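S-adenosylmethionine:tRNA ribosyltransferase-isomerase (Thermotoga maritima, PDB 1VKY) probably transfers and isomerises the ribose moiety of S-adenosylmethionine onto 7-aminomethyl-7-deazaguanine in tRNA, giving epoxyqueuosine on the pathway to queuosine. Local coordinates at residues B[51-54]-B[60-63]; B[53-58]-B[188-193]. All coordinates share one frame; numbering follows the deposited sequence.

Contact 1 (B[51-54]-B[60-63]); sequences EHRI and EYLE
Y61 OH is gripped by two strand residues, E51 and R53. It donates a hydrogen bond to the carboxylate, with Y61 OH 2.7 Å from E51 OE1, and accepts one from the guanidinium, with R53 NE 3.2 Å away from Y61 OH. The second bond is nearly straight, 161° at the hydrogen, and the hydroxyl lies in the guanidinium plane, where the N-H of NE points. In the other bond the hydroxyl meets E51 OE1 from above the carboxylate plane, 52° out of it, while OE1 itself sits at the edge of the phenol ring. H44 NE2 gives E51 OE1 a further hydrogen bond, so this oxygen is shared between the tyrosine and the neighbouring strand.

Side chains two positions apart on a strand, here with H52 between them, point to the same side, which is why E51 and R53 can both face the 3-10 turn. E51 reaches out extended beyond CG, and it and the tyrosine come from opposite directions, carboxylate and ring planes 68° apart. R53 instead folds at chi2, -70°, and again at chi3, turning its guanidinium across the tyrosine toward E60, with which it forms a salt bridge whose exact geometry is doubtful in the model. Its NH1 has another carboxylate partner in E57, so arginine, with its several N-H groups, suits a place between two acids and a phenol. Tyrosine suits its own because a long flat ring carries a hydroxyl that can both donate and accept a hydrogen bond; the ring also touches V42 and L347.

This is a surface polar network tying strand 49-54, an edge strand of the mixed nine-stranded sheet, to the 3-10 turn that follows it.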
loop_
_atom_site.group_PDB
_atom_site.type_symbol
_atom_site.label_atom_id
_atom_site.label_comp_id
_atom_site.label_asym_id
_atom_site.label_seq_id
_atom_site.Cartn_x
_atom_site.Cartn_y
_atom_site.Cartn_z
ATOM N N GLU B 51 -19.572 3.710 -18.832
ATOM C CA GLU B 51 -18.441 4.041 -19.702
ATOM C C GLU B 51 -17.114 3.699 -19.080
ATOM O O GLU B 51 -16.954 3.653 -17.852
ATOM C CB GLU B 51 -18.377 5.531 -20.009
ATOM C CG GLU B 51 -19.613 6.164 -20.585
ATOM C CD GLU B 51 -19.351 7.628 -20.850
ATOM O OE1 GLU B 51 -19.798 8.502 -20.075
ATOM O OE2 GLU B 51 -18.638 7.872 -21.808
ATOM N N HIS B 52 -16.134 3.493 -19.953
ATOM C CA HIS B 52 -14.792 3.096 -19.523
ATOM C C HIS B 52 -13.788 4.160 -19.967
ATOM O O HIS B 52 -13.498 4.274 -21.139
ATOM C CB HIS B 52 -14.482 1.737 -20.134
ATOM C CG HIS B 52 -15.497 0.711 -19.763
ATOM N ND1 HIS B 52 -15.503 0.089 -18.537
ATOM C CD2 HIS B 52 -16.598 0.276 -20.415
ATOM C CE1 HIS B 52 -16.540 -0.727 -18.469
ATOM N NE2 HIS B 52 -17.222 -0.629 -19.595
ATOM N N ARG B 53 -13.269 4.922 -19.000
ATOM C CA ARG B 53 -12.475 6.133 -19.250
ATOM C C ARG B 53 -11.175 6.035 -18.443
ATOM O O ARG B 53 -10.875 4.969 -17.887
ATOM C CB ARG B 53 -13.281 7.385 -18.868
ATOM C CG ARG B 53 -14.588 7.480 -19.669
ATOM C CD ARG B 53 -14.361 7.799 -21.199
ATOM N NE ARG B 53 -14.801 9.139 -21.239
ATOM C CZ ARG B 53 -14.159 10.168 -21.647
ATOM N NH1 ARG B 53 -13.019 10.120 -22.288
ATOM N NH2 ARG B 53 -14.773 11.292 -21.502
ATOM N N ILE B 54 -10.416 7.130 -18.469
ATOM C CA ILE B 54 -9.196 7.328 -17.703
ATOM C C ILE B 54 -9.456 8.460 -16.737
ATOM O O ILE B 54 -10.210 9.375 -17.066
ATOM C CB ILE B 54 -8.020 7.711 -18.653
ATOM C CG1 ILE B 54 -7.755 6.584 -19.627
ATOM C CG2 ILE B 54 -6.763 8.060 -17.886
ATOM C CD1 ILE B 54 -7.559 5.262 -18.975
ATOM N N GLU B 60 -14.445 16.033 -17.998
ATOM C CA GLU B 60 -15.504 16.030 -19.040
ATOM C C GLU B 60 -16.926 15.772 -18.480
ATOM O O GLU B 60 -17.907 15.820 -19.225
ATOM C CB GLU B 60 -15.187 14.951 -20.071
ATOM C CG GLU B 60 -13.856 15.197 -20.751
ATOM C CD GLU B 60 -13.504 14.104 -21.722
ATOM O OE1 GLU B 60 -14.389 13.299 -22.036
ATOM O OE2 GLU B 60 -12.377 14.058 -22.195
ATOM N N TYR B 61 -17.015 15.453 -17.175
ATOM C CA TYR B 61 -18.270 15.178 -16.506
ATOM C C TYR B 61 -18.635 16.274 -15.523
ATOM O O TYR B 61 -19.686 16.227 -14.933
ATOM C CB TYR B 61 -18.185 13.829 -15.767
ATOM C CG TYR B 61 -17.999 12.697 -16.733
ATOM C CD1 TYR B 61 -16.735 12.237 -17.034
ATOM C CD2 TYR B 61 -19.090 12.160 -17.428
ATOM C CE1 TYR B 61 -16.536 11.207 -17.947
ATOM C CE2 TYR B 61 -18.916 11.141 -18.357
ATOM C CZ TYR B 61 -17.622 10.664 -18.615
ATOM O OH TYR B 61 -17.419 9.653 -19.528
ATOM N N LEU B 62 -17.763 17.256 -15.350
ATOM C CA LEU B 62 -17.943 18.263 -14.333
ATOM C C LEU B 62 -18.167 19.574 -15.011
ATOM O O LEU B 62 -17.566 19.882 -16.021
ATOM C CB LEU B 62 -16.734 18.342 -13.372
ATOM C CG LEU B 62 -16.458 17.037 -12.578
ATOM C CD1 LEU B 62 -15.118 17.062 -11.827
ATOM C CD2 LEU B 62 -17.598 16.715 -11.650
ATOM N N GLU B 63 -19.049 20.353 -14.430
ATOM C CA GLU B 63 -19.378 21.654 -14.945
ATOM C C GLU B 63 -18.991 22.769 -13.972
ATOM O O GLU B 63 -18.757 22.519 -12.803
ATOM C CB GLU B 63 -20.848 21.705 -15.288
ATOM C CG GLU B 63 -21.794 21.349 -14.193
ATOM C CD GLU B 63 -23.194 21.124 -14.719
ATOM O OE1 GLU B 63 -23.459 20.030 -15.302
ATOM O OE2 GLU B 63 -23.995 22.057 -14.549
#

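Contact 2 (B[53-58]-B[188-193])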
loop_
_atom_site.group_PDB
_atom_site.type_symbol
_atom_site.label_atom_id
_atom_site.label_comp_id
_atom_site.label_asym_id
_atom_site.label_seq_id
_atom_site.Cartn_x
_atom_site.Cartn_y
_atom_site.Cartn_z
ATOM N N ARG B 53 -13.269 4.922 -19.000
ATOM C CA ARG B 53 -12.475 6.133 -19.250
ATOM C C ARG B 53 -11.175 6.035 -18.443
ATOM O O ARG B 53 -10.875 4.969 -17.887
ATOM C CB ARG B 53 -13.281 7.385 -18.868
ATOM C CG ARG B 53 -14.588 7.480 -19.669
ATOM C CD ARG B 53 -14.361 7.799 -21.199
ATOM N NE ARG B 53 -14.801 9.139 -21.239
ATOM C CZ ARG B 53 -14.159 10.168 -21.647
ATOM N NH1 ARG B 53 -13.019 10.120 -22.288
ATOM N NH2 ARG B 53 -14.773 11.292 -21.502
ATOM N N ILE B 54 -10.416 7.130 -18.469
ATOM C CA ILE B 54 -9.196 7.328 -17.703
ATOM C C ILE B 54 -9.456 8.460 -16.737
ATOM O O ILE B 54 -10.210 9.375 -17.066
ATOM C CB ILE B 54 -8.020 7.711 -18.653
ATOM C CG1 ILE B 54 -7.755 6.584 -19.627
ATOM C CG2 ILE B 54 -6.763 8.060 -17.886
ATOM C CD1 ILE B 54 -7.559 5.262 -18.975
ATOM N N PHE B 55 -8.818 8.419 -15.564
ATOM C CA PHE B 55 -9.173 9.315 -14.485
ATOM C C PHE B 55 -9.128 10.785 -14.855
ATOM O O PHE B 55 -10.012 11.547 -14.456
ATOM C CB PHE B 55 -8.357 9.086 -13.201
ATOM C CG PHE B 55 -9.030 9.686 -11.985
ATOM C CD1 PHE B 55 -9.978 8.977 -11.293
ATOM C CD2 PHE B 55 -8.757 10.972 -11.592
ATOM C CE1 PHE B 55 -10.629 9.554 -10.209
ATOM C CE2 PHE B 55 -9.392 11.546 -10.538
ATOM C CZ PHE B 55 -10.348 10.847 -9.844
ATOM N N ARG B 56 -8.098 11.206 -15.578
ATOM C CA ARG B 56 -7.948 12.638 -15.908
ATOM C C ARG B 56 -9.115 13.166 -16.744
ATOM O O ARG B 56 -9.370 14.365 -16.765
ATOM C CB ARG B 56 -6.635 12.897 -16.638
ATOM C CG ARG B 56 -6.493 12.150 -17.959
ATOM C CD ARG B 56 -5.185 12.442 -18.714
ATOM N NE ARG B 56 -4.022 12.265 -17.847
ATOM C CZ ARG B 56 -3.161 11.245 -17.881
ATOM N NH1 ARG B 56 -3.278 10.247 -18.772
ATOM N NH2 ARG B 56 -2.162 11.230 -16.999
ATOM N N GLU B 57 -9.846 12.262 -17.397
ATOM C CA GLU B 57 -11.083 12.593 -18.164
ATOM C C GLU B 57 -12.335 12.863 -17.302
ATOM O O GLU B 57 -13.426 13.156 -17.814
ATOM C CB GLU B 57 -11.341 11.462 -19.164
ATOM C CG GLU B 57 -10.252 11.388 -20.218
ATOM C CD GLU B 57 -10.229 10.088 -21.004
ATOM O OE1 GLU B 57 -10.756 9.053 -20.564
ATOM O OE2 GLU B 57 -9.646 10.098 -22.087
ATOM N N ILE B 58 -12.168 12.817 -15.976
ATOM C CA ILE B 58 -13.243 13.194 -15.050
ATOM C C ILE B 58 -13.719 14.592 -15.301
ATOM O O ILE B 58 -14.894 14.866 -15.136
ATOM C CB ILE B 58 -12.810 13.027 -13.550
ATOM C CG1 ILE B 58 -14.038 13.089 -12.620
ATOM C CG2 ILE B 58 -11.739 14.057 -13.137
ATOM C CD1 ILE B 58 -13.748 12.589 -11.251
ATOM N N GLY B 188 -9.233 10.098 -3.245
ATOM C CA GLY B 188 -8.644 11.403 -3.541
ATOM C C GLY B 188 -7.263 11.383 -4.164
ATOM O O GLY B 188 -6.884 12.316 -4.827
ATOM N N LEU B 189 -6.520 10.313 -3.953
ATOM C CA LEU B 189 -5.144 10.232 -4.433
ATOM C C LEU B 189 -5.053 10.073 -5.952
ATOM O O LEU B 189 -3.981 10.252 -6.492
ATOM C CB LEU B 189 -4.398 9.085 -3.740
ATOM C CG LEU B 189 -4.175 9.278 -2.227
ATOM C CD1 LEU B 189 -3.130 8.310 -1.754
ATOM C CD2 LEU B 189 -3.783 10.715 -1.837
ATOM N N HIS B 190 -6.169 9.745 -6.622
ATOM C CA HIS B 190 -6.248 9.832 -8.086
ATOM C C HIS B 190 -6.179 11.272 -8.612
ATOM O O HIS B 190 -5.790 11.480 -9.751
ATOM C CB HIS B 190 -7.527 9.192 -8.610
ATOM C CG HIS B 190 -7.708 7.762 -8.212
ATOM N ND1 HIS B 190 -7.145 6.719 -8.918
ATOM C CD2 HIS B 190 -8.454 7.200 -7.232
ATOM C CE1 HIS B 190 -7.520 5.572 -8.372
ATOM N NE2 HIS B 190 -8.302 5.834 -7.335
ATOM N N PHE B 191 -6.555 12.263 -7.809
ATOM C CA PHE B 191 -6.458 13.642 -8.236
ATOM C C PHE B 191 -4.997 14.121 -8.120
ATOM O O PHE B 191 -4.457 14.123 -7.032
ATOM C CB PHE B 191 -7.333 14.546 -7.370
ATOM C CG PHE B 191 -8.797 14.419 -7.636
ATOM C CD1 PHE B 191 -9.572 13.538 -6.894
ATOM C CD2 PHE B 191 -9.400 15.158 -8.646
ATOM C CE1 PHE B 191 -10.927 13.404 -7.155
ATOM C CE2 PHE B 191 -10.751 15.031 -8.908
ATOM C CZ PHE B 191 -11.522 14.159 -8.166
ATOM N N THR B 192 -4.368 14.531 -9.221
ATOM C CA THR B 192 -3.017 15.122 -9.184
ATOM C C THR B 192 -3.139 16.641 -9.040
ATOM O O THR B 192 -4.183 17.198 -9.331
ATOM C CB THR B 192 -2.265 14.821 -10.476
ATOM O OG1 THR B 192 -2.989 15.367 -11.578
ATOM C CG2 THR B 192 -2.203 13.317 -10.753
ATOM N N PRO B 193 -2.080 17.338 -8.625
ATOM C CA PRO B 193 -2.125 18.815 -8.606
ATOM C C PRO B 193 -2.429 19.425 -9.969
ATOM O O PRO B 193 -3.091 20.431 -10.044
ATOM C CB PRO B 193 -0.731 19.217 -8.120
ATOM C CG PRO B 193 -0.183 17.998 -7.399
ATOM C CD PRO B 193 -0.808 16.804 -8.093
#
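F55, the first residue of the 3-10 segment after strand 49-54, puts its ring against H190 and F191. Its CB points toward 188-193, and with CG anti to the backbone N (chi1 -161°) the ring is carried over H190. All six ring atoms, from CG through CD1, CD2, CE1 and CE2 to CZ, lie close to H190 CB, as expected for a carbon over the ring centre, and F55 CD2 is also 3.5 Å from H190 O. H190 CB sits almost on the ring normal, 3.3 Å from the F55 centroid, a CH-pi contact, whereas the imidazole is slid aside and the two rings barely overlap. At the far end CE2 and CZ turn edge-on to the face of F191, F55 CZ being 3.8 Å from F191 CE1; the planes stand at 89°, a T-shaped pair. I58 CD1 adds a contact 4.1 Å from F191 CZ.

A flat ring suits this place because its face and edge meet different partners. An alanine here would remove the ring and is likely to open a gap beside H190 CB and the face of F191. Histidine suits position 190 since CB packs on the phenylalanine while ND1 and NE2 bond to S38 and N302, satisfying a buried polar ring. L195 of helix 193-202 and V300 of strand 298-302 each touch F55 and I58. Together F55, H190 and F191 form a buried aromatic cluster between the mixed sheet and the turn leading into helix 193-202.

Overall arrangement
The first segments of the two contacts overlap at R53 and I54, at the end of strand 49-54, though neither residue touches 188-193; the contact centres lie about 10 Å apart. Contact 1 is local: only five residues separate its segments, and it lies on the surface, about 22 Å from the centre of the chain. Contact 2 is long-range, spanning 129 intervening residues that include the six-stranded antiparallel sheet, and is buried. The polar contact is made by the edge strand of the mixed sheet, the apolar one by the 3-10 segment after it. One short run of chain thus joins the sheet's edge both to its own next turn and to the segment that leads into helix 193-202.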